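Local coordinates for protein bradavidin 2 (Bradyrhizobium japonicum, PDB 4GGT) that probably binds biotin as a secreted bacterial member of the avidin family, built as an eight-stranded antiparallel beta barrel, at residues S74-V79 and T89-F94; Y52-S57 and F65-A70. One frame throughout, in Å; residues are numbered along the deposited sequence.

Following the chain from the N terminus, contact 2 comes first. Residues 52-57 run up one strand, the chain turns, and 65-70 come back antiparallel beside them, closing a beta hairpin. The chain then turns again into 74-79. Contact 1 closes the next hairpin when 89-94 return along that strand. The two contacts lie in series, neither nested nor crossed, with centres about 10 Å apart. They meet where strand 62-69 borders strand 74-80: Trp78 N lies 2.7 Å from Phe65 O, and Ser74 O lies 2.8 Å from Phe69 N, both probable hydrogen bonds. Together they join four consecutive strands of the avidin barrel, 51-59, 62-69, 74-80 and 86-95.

Contact 1. Residues S74-V79 and T89-F94; sequences SFTRWV and TSWTLF
Trp78 and Trp91 meet through different first torsions. Trp78 CG stands anti to its carbonyl carbon (chi1 -75°), which turns one indole face under Trp91 CB. That CB lies 3.9 Å from the five-membered ring centroid of Trp78, a CH-pi contact. Trp91 CG sits between its backbone N and carbonyl carbon (chi1 52°), and its indole leads away from strand 74-79. The two indoles meet obliquely. Thr76 CG2 lies over the same face of Trp78. Thr89 OG1 comes to the ring edge, 3.3 Å from Trp78 CD1, but its hydrogen bond is to Asp109 O. With an alanine at Trp78, Trp91 CB would probably lose the ring face beneath it and Asp109 OD2 its indole N-H.

On the other face of the sheet, the Arg77 chain, bent at chi2 and chi3, brings its guanidinium toward Thr92 and Ser90. Val79 CG1 lies over the guanidinium centre. A water takes a bond from Arg77 NH2 at 2.8 Å and also bonds Thr92 OG1. A second water bridges Ser90 OG and, weakly, Arg77 NH1. Further along, Phe94 CB lies over the Phe75 ring, 4.0 Å from Phe75 CZ.

Six backbone hydrogen bonds join the strands through Phe75 with Phe94, Arg77 with Thr92, and Val79 with Ser90. The shortest is Ser90 N to Val79 O, 2.8 Å. Ser74, a biotin-binding residue of this protein, begins the segment. Strand 62-69 flanks 74-79, and Trp78 meets Phe65 there. Strand 103-113 flanks 89-94; its Asp109, also biotin-binding, accepts a hydrogen bond from Trp78 NE1.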
loop_
_atom_site.group_PDB
_atom_site.type_symbol
_atom_site.label_atom_id
_atom_site.label_comp_id
_atom_site.label_asym_id
_atom_site.label_seq_id
_atom_site.Cartn_x
_atom_site.Cartn_y
_atom_site.Cartn_z
ATOM N N SER A 74 12.190 5.375 2.090
ATOM C CA SER A 74 10.866 5.750 2.504
ATOM C C SER A 74 10.034 4.510 2.715
ATOM O O SER A 74 10.305 3.453 2.127
ATOM C CB SER A 74 10.214 6.720 1.509
ATOM O OG SER A 74 10.237 6.239 0.204
ATOM N N PHE A 75 9.038 4.667 3.561
ATOM C CA PHE A 75 7.992 3.661 3.656
ATOM C C PHE A 75 6.665 4.305 3.933
ATOM O O PHE A 75 6.578 5.414 4.484
ATOM C CB PHE A 75 8.338 2.569 4.683
ATOM C CG PHE A 75 8.449 3.071 6.081
ATOM C CD1 PHE A 75 7.304 3.231 6.854
ATOM C CD2 PHE A 75 9.703 3.379 6.634
ATOM C CE1 PHE A 75 7.383 3.718 8.160
ATOM C CE2 PHE A 75 9.797 3.833 7.965
ATOM C CZ PHE A 75 8.639 3.994 8.722
ATOM N N THR A 76 5.612 3.611 3.532
ATOM C CA THR A 76 4.238 4.063 3.796
ATOM C C THR A 76 3.467 2.963 4.506
ATOM O O THR A 76 3.629 1.801 4.166
ATOM C CB THR A 76 3.583 4.412 2.486
ATOM O OG1 THR A 76 4.398 5.402 1.858
ATOM C CG2 THR A 76 2.143 4.959 2.673
ATOM N N ARG A 77 2.627 3.354 5.461
ATOM C CA ARG A 77 1.747 2.409 6.121
ATOM C C ARG A 77 0.342 2.854 5.808
ATOM O O ARG A 77 -0.006 4.029 6.091
ATOM C CB ARG A 77 1.959 2.437 7.626
ATOM C CG ARG A 77 1.120 1.357 8.361
ATOM C CD ARG A 77 -0.292 1.863 8.729
ATOM N NE ARG A 77 -0.368 2.718 9.925
ATOM C CZ ARG A 77 -0.670 4.013 9.946
ATOM N NH1 ARG A 77 -0.856 4.748 8.831
ATOM N NH2 ARG A 77 -0.732 4.610 11.114
ATOM N N TRP A 78 -0.469 1.902 5.334
ATOM C CA TRP A 78 -1.901 2.169 5.098
ATOM C C TRP A 78 -2.692 1.409 6.166
ATOM O O TRP A 78 -2.349 0.273 6.518
ATOM C CB TRP A 78 -2.315 1.616 3.741
ATOM C CG TRP A 78 -1.880 2.382 2.526
ATOM C CD1 TRP A 78 -2.636 3.242 1.790
ATOM C CD2 TRP A 78 -0.616 2.271 1.858
ATOM N NE1 TRP A 78 -1.918 3.728 0.712
ATOM C CE2 TRP A 78 -0.665 3.145 0.727
ATOM C CE3 TRP A 78 0.555 1.537 2.106
ATOM C CZ2 TRP A 78 0.422 3.294 -0.151
ATOM C CZ3 TRP A 78 1.644 1.678 1.249
ATOM C CH2 TRP A 78 1.566 2.568 0.114
ATOM N N VAL A 79 -3.755 2.034 6.679
ATOM C CA VAL A 79 -4.649 1.373 7.588
ATOM C C VAL A 79 -6.078 1.681 7.078
ATOM O O VAL A 79 -6.345 2.792 6.612
ATOM C CB VAL A 79 -4.407 1.782 9.074
ATOM C CG1 VAL A 79 -4.300 3.318 9.229
ATOM C CG2 VAL A 79 -5.459 1.152 9.977
ATOM N N THR A 89 -8.731 3.797 2.955
ATOM C CA THR A 89 -7.575 3.736 3.854
ATOM C C THR A 89 -7.081 5.142 4.159
ATOM O O THR A 89 -7.366 6.100 3.409
ATOM C CB THR A 89 -6.353 3.011 3.206
ATOM O OG1 THR A 89 -5.930 3.751 2.046
ATOM C CG2 THR A 89 -6.643 1.555 2.857
ATOM N N SER A 90 -6.364 5.274 5.277
ATOM C CA SER A 90 -5.558 6.479 5.511
ATOM C C SER A 90 -4.094 6.036 5.465
ATOM O O SER A 90 -3.798 4.886 5.739
ATOM C CB SER A 90 -5.846 7.122 6.861
ATOM O OG SER A 90 -5.647 6.212 7.952
ATOM N N TRP A 91 -3.186 6.927 5.086
ATOM C CA TRP A 91 -1.783 6.506 5.111
ATOM C C TRP A 91 -0.863 7.529 5.731
ATOM O O TRP A 91 -1.220 8.695 5.834
ATOM C CB TRP A 91 -1.301 6.110 3.719
ATOM C CG TRP A 91 -1.570 7.157 2.696
ATOM C CD1 TRP A 91 -2.597 7.172 1.805
ATOM C CD2 TRP A 91 -0.804 8.362 2.466
ATOM N NE1 TRP A 91 -2.501 8.289 1.010
ATOM C CE2 TRP A 91 -1.428 9.043 1.404
ATOM C CE3 TRP A 91 0.363 8.909 3.036
ATOM C CZ2 TRP A 91 -0.934 10.259 0.890
ATOM C CZ3 TRP A 91 0.843 10.129 2.553
ATOM C CH2 TRP A 91 0.201 10.790 1.479
ATOM N N THR A 92 0.318 7.071 6.140
ATOM C CA THR A 92 1.348 7.934 6.710
ATOM C C THR A 92 2.622 7.483 5.988
ATOM O O THR A 92 2.898 6.286 5.938
ATOM C CB THR A 92 1.473 7.707 8.222
ATOM O OG1 THR A 92 0.243 8.072 8.870
ATOM C CG2 THR A 92 2.642 8.529 8.836
ATOM N N LEU A 93 3.318 8.447 5.374
ATOM C CA LEU A 93 4.564 8.236 4.623
ATOM C C LEU A 93 5.683 8.826 5.479
ATOM O O LEU A 93 5.563 9.942 5.993
ATOM C CB LEU A 93 4.507 8.996 3.292
ATOM C CG LEU A 93 5.849 9.270 2.601
ATOM C CD1 LEU A 93 6.397 7.953 2.044
ATOM C CD2 LEU A 93 5.724 10.356 1.508
ATOM N N PHE A 94 6.757 8.069 5.647
ATOM C CA PHE A 94 7.979 8.602 6.257
ATOM C C PHE A 94 9.094 8.547 5.245
ATOM O O PHE A 94 9.277 7.544 4.583
ATOM C CB PHE A 94 8.344 7.819 7.510
ATOM C CG PHE A 94 7.855 8.474 8.779
ATOM C CD1 PHE A 94 6.574 8.222 9.260
ATOM C CD2 PHE A 94 8.641 9.416 9.430
ATOM C CE1 PHE A 94 6.106 8.850 10.413
ATOM C CE2 PHE A 94 8.190 10.053 10.591
ATOM C CZ PHE A 94 6.918 9.751 11.088
HETATM O O HOH W 1 -3.021 6.380 8.943
HETATM O O HOH W 2 -0.363 7.389 11.424
#

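Contact 2. Residues Y52-S57 and F65-A70; sequences YPAAGS and FVVTFA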
loop_
_atom_site.group_PDB
_atom_site.type_symbol
_atom_site.label_atom_id
_atom_site.label_comp_id
_atom_site.label_asym_id
_atom_site.label_seq_id
_atom_site.Cartn_x
_atom_site.Cartn_y
_atom_site.Cartn_z
ATOM N N TYR A 52 7.446 -3.701 -4.814
ATOM C CA TYR A 52 7.942 -3.935 -3.459
ATOM C C TYR A 52 6.995 -4.811 -2.686
ATOM O O TYR A 52 5.784 -4.797 -2.945
ATOM C CB TYR A 52 8.103 -2.631 -2.720
ATOM C CG TYR A 52 9.230 -1.779 -3.242
ATOM C CD1 TYR A 52 8.963 -0.638 -3.999
ATOM C CD2 TYR A 52 10.562 -2.129 -2.994
ATOM C CE1 TYR A 52 9.967 0.146 -4.463
ATOM C CE2 TYR A 52 11.602 -1.350 -3.478
ATOM C CZ TYR A 52 11.290 -0.211 -4.205
ATOM O OH TYR A 52 12.306 0.570 -4.699
ATOM N N PRO A 53 7.524 -5.570 -1.712
ATOM C CA PRO A 53 6.617 -6.355 -0.875
ATOM C C PRO A 53 5.647 -5.481 -0.094
ATOM O O PRO A 53 6.004 -4.373 0.338
ATOM C CB PRO A 53 7.564 -7.040 0.125
ATOM C CG PRO A 53 8.858 -7.065 -0.531
ATOM C CD PRO A 53 8.936 -5.786 -1.341
ATOM N N ALA A 54 4.426 -5.973 0.075
ATOM C CA ALA A 54 3.465 -5.366 0.989
ATOM C C ALA A 54 3.205 -6.401 2.094
ATOM O O ALA A 54 2.925 -7.574 1.806
ATOM C CB ALA A 54 2.172 -4.990 0.287
ATOM N N ALA A 55 3.391 -5.957 3.324
ATOM C CA ALA A 55 3.190 -6.800 4.510
ATOM C C ALA A 55 2.237 -6.126 5.476
ATOM O O ALA A 55 2.277 -4.904 5.693
ATOM C CB ALA A 55 4.498 -7.041 5.205
ATOM N N GLY A 56 1.405 -6.940 6.105
ATOM C CA GLY A 56 0.536 -6.407 7.153
ATOM C C GLY A 56 -0.375 -7.486 7.669
ATOM O O GLY A 56 -0.077 -8.684 7.529
ATOM N N SER A 57 -1.492 -7.055 8.243
ATOM C CA SER A 57 -2.420 -7.956 8.935
ATOM C C SER A 57 -3.841 -7.568 8.582
ATOM O O SER A 57 -4.143 -6.375 8.430
ATOM C CB SER A 57 -2.238 -7.848 10.453
ATOM O OG SER A 57 -0.878 -8.054 10.824
ATOM N N PHE A 65 -1.334 -2.326 5.931
ATOM C CA PHE A 65 -0.138 -2.887 5.263
ATOM C C PHE A 65 0.919 -1.815 5.111
ATOM O O PHE A 65 0.612 -0.612 5.166
ATOM C CB PHE A 65 -0.477 -3.577 3.952
ATOM C CG PHE A 65 -1.193 -2.683 2.964
ATOM C CD1 PHE A 65 -2.583 -2.544 3.028
ATOM C CD2 PHE A 65 -0.495 -1.945 2.047
ATOM C CE1 PHE A 65 -3.234 -1.722 2.164
ATOM C CE2 PHE A 65 -1.173 -1.129 1.151
ATOM C CZ PHE A 65 -2.515 -0.999 1.236
ATOM N N VAL A 66 2.163 -2.265 5.003
ATOM C CA VAL A 66 3.321 -1.382 4.948
ATOM C C VAL A 66 4.151 -1.758 3.720
ATOM O O VAL A 66 4.341 -2.940 3.412
ATOM C CB VAL A 66 4.192 -1.469 6.255
ATOM C CG1 VAL A 66 4.659 -2.884 6.553
ATOM C CG2 VAL A 66 5.383 -0.534 6.160
ATOM N N VAL A 67 4.582 -0.735 2.966
ATOM C CA VAL A 67 5.472 -0.955 1.857
ATOM C C VAL A 67 6.736 -0.100 2.060
ATOM O O VAL A 67 6.636 1.082 2.359
ATOM C CB VAL A 67 4.818 -0.558 0.526
ATOM C CG1 VAL A 67 5.813 -0.695 -0.632
ATOM C CG2 VAL A 67 3.556 -1.444 0.288
ATOM N N THR A 68 7.906 -0.706 1.892
ATOM C CA THR A 68 9.176 0.046 2.011
ATOM C C THR A 68 9.788 0.202 0.618
ATOM O O THR A 68 10.047 -0.788 -0.092
ATOM C CB THR A 68 10.119 -0.656 3.016
ATOM O OG1 THR A 68 9.502 -0.581 4.293
ATOM C CG2 THR A 68 11.485 0.071 3.070
ATOM N N PHE A 69 9.912 1.453 0.177
ATOM C CA PHE A 69 10.460 1.737 -1.151
ATOM C C PHE A 69 11.968 1.869 -0.929
ATOM O O PHE A 69 12.474 2.948 -0.583
ATOM C CB PHE A 69 9.864 3.019 -1.746
ATOM C CG PHE A 69 8.355 2.989 -1.834
ATOM C CD1 PHE A 69 7.590 3.511 -0.799
ATOM C CD2 PHE A 69 7.733 2.373 -2.915
ATOM C CE1 PHE A 69 6.175 3.460 -0.865
ATOM C CE2 PHE A 69 6.329 2.300 -3.004
ATOM C CZ PHE A 69 5.563 2.844 -1.993
ATOM N N ALA A 70 12.656 0.745 -1.053
ATOM C CA ALA A 70 13.981 0.602 -0.430
ATOM C C ALA A 70 14.994 1.586 -0.977
ATOM O O ALA A 70 15.765 2.186 -0.191
ATOM C CB ALA A 70 14.482 -0.822 -0.562
HETATM O O HOH W 3 8.095 -3.499 1.573
#
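Tyr52 lies with one ring face against the backbone of Thr68 and Phe69. This is the tight end of the contact. Phe69 CA sits over that face, 3.8 Å from the ring centroid and 14° off its normal, as a CH-pi contact. Thr68 O lies over the same face toward the rim, 3.2 Å from Tyr52 CD2. The Phe69 ring crosses the tyrosine at about a right angle, with Phe69 CD2 3.4 Å from Tyr52 CD1. Val67 completes the patch. Its CG1, anti to the backbone N (chi1 176°), reaches Tyr52 CB, while its CG2 meets Ala54 CB at 3.8 Å.

The opposite face of the sheet is thinner and more open. Ala55 CB and Val66 CG1 are 4.4 Å apart, and Ala55 is exposed. Pro53 and Thr68 are exposed too. Between the strand backbones, a water donates to Pro53 O at 2.6 Å and accepts from Thr68 N. Between 52-57 and 65-70, direct backbone bonds join only Ala55 and Val66; the pairing goes on beyond with Ser57 and Tyr64. Val66 N gives the shorter bond to Ala55 O, 2.7 Å, and Ala55 N bonds back to Val66 O. Gly56 has no side chain, and its CA comes 4.1 Å from Phe65 CA.

Next to Tyr52, Phe69 is the centre of an inverse gamma turn that ends the strand. Its side chain also touches Ser74 and Asn40, two biotin-binding residues, though biotin is absent from this model. Its ring meets Phe45 edge-to-face. The polar links between the two segments are two backbone bonds and one water bridge. At the Tyr52 end, next to the biotin site, the strands are probably held mainly by packing of the tyrosine ring on backbone and side-chain atoms.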